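Local coordinates for protein actin depolymerization factor 2 (Plasmodium berghei, PDB 2XFA) that binds actin and probably promotes the disassembly of its filaments in the malaria parasite, at residues 17-20 / 21-24. Residues are numbered along the deposited sequence; the frame is centred on the assembly and turned at random.
Sequences IYEF and NRLK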
ATOM      1  N   ILE A  17      10.107  -4.950   6.486  1.00 44.90           N
ATOM      2  CA  ILE A  17      11.077  -4.921   5.403  1.00 52.44           C
ATOM      3  C   ILE A  17      11.332  -6.333   4.887  1.00 61.11           C
ATOM      4  O   ILE A  17      11.552  -6.535   3.690  1.00 61.44           O
ATOM      5  CB  ILE A  17      12.406  -4.237   5.824  1.00 70.73           C
ATOM      6  CG1 ILE A  17      12.132  -2.887   6.498  1.00 70.19           C
ATOM      7  CG2 ILE A  17      13.300  -4.028   4.622  1.00 67.84           C
ATOM      8  CD1 ILE A  17      11.736  -2.999   7.956  1.00 67.85           C
ATOM      9  N   TYR A  18      11.287  -7.309   5.788  1.00 58.45           N
ATOM     10  CA  TYR A  18      11.415  -8.704   5.393  1.00 54.78           C
ATOM     11  C   TYR A  18      10.444  -9.011   4.267  1.00 51.55           C
ATOM     12  O   TYR A  18      10.840  -9.516   3.227  1.00 55.67           O
ATOM     13  CB  TYR A  18      11.130  -9.631   6.579  1.00 53.49           C
ATOM     14  CG  TYR A  18      11.053 -11.106   6.230  1.00 65.02           C
ATOM     15  CD1 TYR A  18      12.179 -11.802   5.809  1.00 65.65           C
ATOM     16  CD2 TYR A  18       9.853 -11.811   6.348  1.00 72.34           C
ATOM     17  CE1 TYR A  18      12.113 -13.152   5.493  1.00 75.29           C
ATOM     18  CE2 TYR A  18       9.779 -13.169   6.042  1.00 71.33           C
ATOM     19  CZ  TYR A  18      10.914 -13.829   5.611  1.00 76.41           C
ATOM     20  OH  TYR A  18      10.862 -15.169   5.300  1.00 80.90           O
ATOM     21  N   GLU A  19       9.167  -8.705   4.476  1.00 45.06           N
ATOM     22  CA  GLU A  19       8.138  -9.056   3.497  1.00 50.75           C
ATOM     23  C   GLU A  19       8.224  -8.222   2.231  1.00 43.08           C
ATOM     24  O   GLU A  19       8.026  -8.732   1.123  1.00 51.79           O
ATOM     25  CB  GLU A  19       6.735  -8.942   4.102  1.00 51.53           C
ATOM     26  CG  GLU A  19       6.460  -9.939   5.233  1.00 66.99           C
ATOM     27  CD  GLU A  19       6.544 -11.402   4.791  1.00 77.73           C
ATOM     28  OE1 GLU A  19       6.703 -11.667   3.575  1.00 70.33           O
ATOM     29  OE2 GLU A  19       6.442 -12.289   5.672  1.00 87.32           O
ATOM     30  N   PHE A  20       8.508  -6.938   2.387  1.00 41.11           N
ATOM     31  CA  PHE A  20       8.728  -6.102   1.211  1.00 37.19           C
ATOM     32  C   PHE A  20       9.843  -6.669   0.333  1.00 37.89           C
ATOM     33  O   PHE A  20       9.737  -6.723  -0.892  1.00 47.37           O
ATOM     34  CB  PHE A  20       9.065  -4.671   1.596  1.00 32.16           C
ATOM     35  CG  PHE A  20       9.500  -3.836   0.414  1.00 43.91           C
ATOM     36  CD1 PHE A  20       8.576  -3.393  -0.514  1.00 43.40           C
ATOM     37  CD2 PHE A  20      10.835  -3.542   0.210  1.00 44.05           C
ATOM     38  CE1 PHE A  20       8.971  -2.640  -1.615  1.00 44.62           C
ATOM     39  CE2 PHE A  20      11.237  -2.792  -0.893  1.00 45.04           C
ATOM     40  CZ  PHE A  20      10.315  -2.348  -1.803  1.00 42.22           C
ATOM     41  N   ASN A  21      10.922  -7.102   0.959  1.00 44.80           N
ATOM     42  CA  ASN A  21      12.012  -7.685   0.178  1.00 58.72           C
ATOM     43  C   ASN A  21      11.582  -8.983  -0.513  1.00 62.12           C
ATOM     44  O   ASN A  21      11.941  -9.228  -1.656  1.00 61.23           O
ATOM     45  CB  ASN A  21      13.272  -7.870   1.027  1.00 71.06           C
ATOM     46  CG  ASN A  21      14.005  -6.548   1.296  1.00 74.25           C
ATOM     47  OD1 ASN A  21      14.664  -6.388   2.323  1.00 82.54           O
ATOM     48  ND2 ASN A  21      13.891  -5.606   0.369  1.00 65.96           N
ATOM     49  N   ARG A  22      10.783  -9.798   0.167  1.00 65.26           N
ATOM     50  CA  ARG A  22      10.215 -10.984  -0.466  1.00 64.79           C
ATOM     51  C   ARG A  22       9.325 -10.618  -1.663  1.00 59.81           C
ATOM     52  O   ARG A  22       9.246 -11.371  -2.629  1.00 63.02           O
ATOM     53  CB  ARG A  22       9.450 -11.836   0.559  1.00 64.47           C
ATOM     54  CG  ARG A  22      10.357 -12.703   1.427  1.00 66.34           C
ATOM     55  CD  ARG A  22       9.641 -13.267   2.649  1.00 73.56           C
ATOM     56  NE  ARG A  22       8.505 -14.120   2.309  1.00 81.22           N
ATOM     57  CZ  ARG A  22       8.618 -15.358   1.835  1.00 95.41           C
ATOM     58  NH1 ARG A  22       9.821 -15.884   1.633  1.00101.35           N
ATOM     59  NH2 ARG A  22       7.533 -16.069   1.552  1.00 99.36           N
ATOM     60  N   LEU A  23       8.660  -9.463  -1.587  1.00 56.10           N
ATOM     61  CA  LEU A  23       7.828  -8.944  -2.683  1.00 51.79           C
ATOM     62  C   LEU A  23       8.669  -8.422  -3.838  1.00 58.26           C
ATOM     63  O   LEU A  23       8.445  -8.770  -4.998  1.00 64.02           O
ATOM     64  CB  LEU A  23       6.935  -7.799  -2.182  1.00 44.84           C
ATOM     65  CG  LEU A  23       6.079  -7.064  -3.219  1.00 45.24           C
ATOM     66  CD1 LEU A  23       4.783  -6.527  -2.606  1.00 32.31           C
ATOM     67  CD2 LEU A  23       6.858  -5.938  -3.861  1.00 39.81           C
ATOM     68  N   LYS A  24       9.614  -7.558  -3.493  1.00 48.99           N
ATOM     69  CA  LYS A  24      10.489  -6.881  -4.454  1.00 59.45           C
ATOM     70  C   LYS A  24      11.469  -7.834  -5.117  1.00 61.14           C
ATOM     71  O   LYS A  24      11.569  -7.880  -6.344  1.00 65.01           O
ATOM     72  CB  LYS A  24      11.258  -5.789  -3.712  1.00 58.30           C
ATOM     73  CG  LYS A  24      12.186  -4.935  -4.520  1.00 59.54           C
ATOM     74  CD  LYS A  24      12.778  -3.905  -3.582  1.00 62.18           C
ATOM     75  CE  LYS A  24      14.024  -3.283  -4.139  1.00 72.84           C
ATOM     76  NZ  LYS A  24      13.721  -2.700  -5.468  1.00 84.55           N
TER
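A chi1 of 172° swings the Tyr-18 ring away from its own backbone N and holds it out to the side of helix 14-24, where Arg-22 reaches back along the helix to meet it. Arg-22 CD sits over one face, 3.6 Å from the centroid of the Tyr-18 ring and displaced toward its rim, in a CH-pi contact; a methylene next to a charged group, with polarised hydrogens, suits an electron-rich ring. The bend at chi3 (61°), about the CG-CD bond, then sends NE and the guanidinium outward past the hydroxyl, nearly parallel to the ring, the planes 15° apart. From the preceding turn Glu-19, bent at chi2, reaches the edge of the guanidinium, in its plane and with the carboxylate almost perpendicular to it; OE1 meets Arg-22 NE at 3.3 Å in a salt bridge with a weak hydrogen bond. The same OE1 accepts a bond from Asn-29 ND2.

About half a turn further round, Phe-20 and Lys-24 repeat the i to i+4 pairing: Lys-24 CB lies over the ring face, and its CD comes within 3.3 Å of Phe-20 CE2. The aromatic ring also packs on Tyr-34 and Ile-76, joining the helix to the sheet, while the long aliphatic stem of lysine flanks it and carries the amine onward. Backbone bonds link the same residues, among them Lys-24 N to Phe-20 O at 2.7 Å.

Glu-15 OE1, close to Glu-19 OE2, would tend to raise the pKa of Glu-19, whereas Arg-22 and the Asn-29 bond would tend to stabilise its negative form.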